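Local coordinates for protein transcription factor SPN1 (Saccharomyces cerevisiae, PDB 3NFQ) that takes part in regulating transcription by RNA polymerase II, binding chromatin and polymerase complexes and interacting with the elongation factors SPT5 and SPT6, at residues Val60-Lys65 with Asp70-Asn75. Numbering follows the deposited sequence.
Sequences VSVLSK and DTILDN
The backbone carbonyl O of V62 is touched from both segments: K65 N gives it a hydrogen bond of 3.1 Å, and the CD1 methyl of I72 approaches this same V62 O to 3.6 Å. That methyl also lies 4.0 Å from L63 CA, so the tip of I72 rests on the backbone in the last turn of helix 51-63. With CG1 beside its own backbone N (chi1 -72°) and an extended chi2, I72 reaches out of helix 69-74 toward residues 62 and 63. V62 meets it more loosely, CG1 standing 4.3 Å from I72 CD1. The other branch, I72 CG2, packs 4.0 Å from L63 CD2, the two side chains crossing at about a right angle. The preceding carbonyl, S61 O, accepts from both S64 N and S64 OG on the same face of its plane, OG lying 2.7 Å from S61 O. L77 of helix 77-85 touches both L63 and I72, while V62 also packs on K17 of the long helix 10-42. No hydrogen bond passes between 60-65 and 70-75 in this all-helical central domain; their contact therefore rests on shape and burial, while polar bonds within 60-65 shape the turn that I72 meets.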
ATOM      1  N   VAL A  60      -7.718  -0.170  -5.420  1.00 22.13           N
ATOM      2  CA  VAL A  60      -8.826   0.082  -4.488  1.00 22.37           C
ATOM      3  C   VAL A  60      -9.976  -0.887  -4.787  1.00 23.85           C
ATOM      4  O   VAL A  60     -10.544  -1.493  -3.883  1.00 23.22           O
ATOM      5  CB  VAL A  60      -9.303   1.541  -4.634  1.00 22.55           C
ATOM      6  CG1 VAL A  60     -10.713   1.730  -3.991  1.00 23.25           C
ATOM      7  CG2 VAL A  60      -8.287   2.493  -3.986  1.00 23.08           C
ATOM      8  N   SER A  61     -10.332  -1.019  -6.052  1.00 25.74           N
ATOM      9  CA  SER A  61     -11.380  -1.964  -6.458  1.00 27.51           C
ATOM     10  C   SER A  61     -11.156  -3.396  -5.968  1.00 27.50           C
ATOM     11  O   SER A  61     -11.993  -3.982  -5.268  1.00 27.34           O
ATOM     12  CB  SER A  61     -11.526  -1.934  -7.965  1.00 28.52           C
ATOM     13  OG  SER A  61     -12.531  -2.856  -8.331  1.00 36.00           O
ATOM     14  N   VAL A  62     -10.008  -3.958  -6.310  1.00 27.36           N
ATOM     15  CA  VAL A  62      -9.599  -5.276  -5.842  1.00 26.88           C
ATOM     16  C   VAL A  62      -9.556  -5.368  -4.336  1.00 27.54           C
ATOM     17  O   VAL A  62     -10.130  -6.309  -3.761  1.00 27.59           O
ATOM     18  CB  VAL A  62      -8.222  -5.724  -6.479  1.00 26.47           C
ATOM     19  CG1 VAL A  62      -7.766  -7.060  -5.914  1.00 27.64           C
ATOM     20  CG2 VAL A  62      -8.334  -5.837  -8.007  1.00 26.49           C
ATOM     21  N   LEU A  63      -8.885  -4.418  -3.667  1.00 26.25           N
ATOM     22  CA  LEU A  63      -8.749  -4.501  -2.222  1.00 25.60           C
ATOM     23  C   LEU A  63     -10.131  -4.425  -1.537  1.00 25.56           C
ATOM     24  O   LEU A  63     -10.281  -4.881  -0.426  1.00 25.56           O
ATOM     25  CB  LEU A  63      -7.814  -3.400  -1.651  1.00 25.05           C
ATOM     26  CG  LEU A  63      -6.299  -3.455  -1.902  1.00 25.53           C
ATOM     27  CD1 LEU A  63      -5.579  -2.223  -1.362  1.00 24.30           C
ATOM     28  CD2 LEU A  63      -5.671  -4.714  -1.252  1.00 26.38           C
ATOM     29  N   SER A  64     -11.135  -3.877  -2.225  1.00 26.34           N
ATOM     30  CA  SER A  64     -12.449  -3.684  -1.617  1.00 28.23           C
ATOM     31  C   SER A  64     -13.326  -4.931  -1.742  1.00 28.79           C
ATOM     32  O   SER A  64     -14.392  -4.989  -1.128  1.00 30.69           O
ATOM     33  CB  SER A  64     -13.175  -2.520  -2.297  1.00 27.41           C
ATOM     34  OG  SER A  64     -13.780  -3.038  -3.473  1.00 33.10           O
ATOM     35  N   LYS A  65     -12.918  -5.912  -2.529  1.00 28.60           N
ATOM     36  CA  LYS A  65     -13.772  -7.086  -2.763  1.00 29.83           C
ATOM     37  C   LYS A  65     -13.654  -8.132  -1.688  1.00 29.25           C
ATOM     38  O   LYS A  65     -12.610  -8.743  -1.510  1.00 28.49           O
ATOM     39  CB  LYS A  65     -13.528  -7.681  -4.140  1.00 29.93           C
ATOM     40  CG  LYS A  65     -14.074  -6.785  -5.192  1.00 32.41           C
ATOM     41  CD  LYS A  65     -13.693  -7.250  -6.565  1.00 40.84           C
ATOM     42  CE  LYS A  65     -14.074  -6.207  -7.628  1.00 43.48           C
ATOM     43  NZ  LYS A  65     -15.419  -5.567  -7.394  1.00 45.09           N
ATOM     44  N   ASP A  70      -8.935 -13.420   1.202  1.00 27.73           N
ATOM     45  CA  ASP A  70      -8.056 -14.574   1.331  1.00 28.82           C
ATOM     46  C   ASP A  70      -6.952 -14.571   0.306  1.00 26.92           C
ATOM     47  O   ASP A  70      -5.793 -14.734   0.674  1.00 27.52           O
ATOM     48  CB  ASP A  70      -8.859 -15.885   1.187  1.00 29.95           C
ATOM     49  CG  ASP A  70      -9.709 -16.193   2.398  1.00 34.19           C
ATOM     50  OD1 ASP A  70      -9.450 -15.638   3.492  1.00 38.83           O
ATOM     51  OD2 ASP A  70     -10.653 -17.011   2.240  1.00 40.21           O
ATOM     52  N   THR A  71      -7.287 -14.373  -0.972  1.00 26.59           N
ATOM     53  CA  THR A  71      -6.269 -14.381  -2.031  1.00 27.06           C
ATOM     54  C   THR A  71      -5.247 -13.238  -1.862  1.00 25.51           C
ATOM     55  O   THR A  71      -4.040 -13.437  -2.048  1.00 25.75           O
ATOM     56  CB  THR A  71      -6.866 -14.183  -3.435  1.00 27.26           C
ATOM     57  OG1 THR A  71      -8.052 -14.993  -3.608  1.00 34.22           O
ATOM     58  CG2 THR A  71      -5.818 -14.542  -4.484  1.00 27.00           C
ATOM     59  N   ILE A  72      -5.766 -12.048  -1.541  1.00 23.78           N
ATOM     60  CA  ILE A  72      -4.939 -10.849  -1.258  1.00 21.86           C
ATOM     61  C   ILE A  72      -3.992 -11.186  -0.138  1.00 21.92           C
ATOM     62  O   ILE A  72      -2.774 -10.990  -0.267  1.00 21.94           O
ATOM     63  CB  ILE A  72      -5.843  -9.654  -0.835  1.00 20.94           C
ATOM     64  CG1 ILE A  72      -6.572  -9.166  -2.060  1.00 20.00           C
ATOM     65  CG2 ILE A  72      -5.017  -8.502  -0.174  1.00 17.60           C
ATOM     66  CD1 ILE A  72      -7.868  -8.359  -1.772  1.00 23.11           C
ATOM     67  N   LEU A  73      -4.528 -11.706   0.953  1.00 22.24           N
ATOM     68  CA  LEU A  73      -3.672 -11.971   2.128  1.00 24.54           C
ATOM     69  C   LEU A  73      -2.718 -13.136   1.897  1.00 26.72           C
ATOM     70  O   LEU A  73      -1.545 -13.099   2.308  1.00 27.62           O
ATOM     71  CB  LEU A  73      -4.532 -12.207   3.390  1.00 25.52           C
ATOM     72  CG  LEU A  73      -5.262 -10.954   3.881  1.00 23.63           C
ATOM     73  CD1 LEU A  73      -6.232 -11.286   5.005  1.00 28.58           C
ATOM     74  CD2 LEU A  73      -4.325  -9.850   4.360  1.00 24.40           C
ATOM     75  N   ASP A  74      -3.203 -14.192   1.263  1.00 28.52           N
ATOM     76  CA  ASP A  74      -2.350 -15.371   1.021  1.00 30.04           C
ATOM     77  C   ASP A  74      -1.215 -15.120   0.039  1.00 29.77           C
ATOM     78  O   ASP A  74      -0.168 -15.739   0.172  1.00 31.73           O
ATOM     79  CB  ASP A  74      -3.182 -16.555   0.554  1.00 30.99           C
ATOM     80  CG  ASP A  74      -4.064 -17.121   1.651  1.00 34.61           C
ATOM     81  OD1 ASP A  74      -3.814 -16.872   2.859  1.00 35.58           O
ATOM     82  OD2 ASP A  74      -5.039 -17.806   1.288  1.00 41.12           O
ATOM     83  N   ASN A  75      -1.396 -14.225  -0.934  1.00 28.58           N
ATOM     84  CA  ASN A  75      -0.344 -13.918  -1.923  1.00 26.23           C
ATOM     85  C   ASN A  75       0.547 -12.701  -1.635  1.00 26.09           C
ATOM     86  O   ASN A  75       1.233 -12.223  -2.535  1.00 25.11           O
ATOM     87  CB  ASN A  75      -0.977 -13.793  -3.293  1.00 26.31           C
ATOM     88  CG  ASN A  75      -1.562 -15.112  -3.743  1.00 29.16           C
ATOM     89  OD1 ASN A  75      -2.768 -15.355  -3.611  1.00 30.74           O
ATOM     90  ND2 ASN A  75      -0.691 -16.014  -4.148  1.00 23.81           N
TER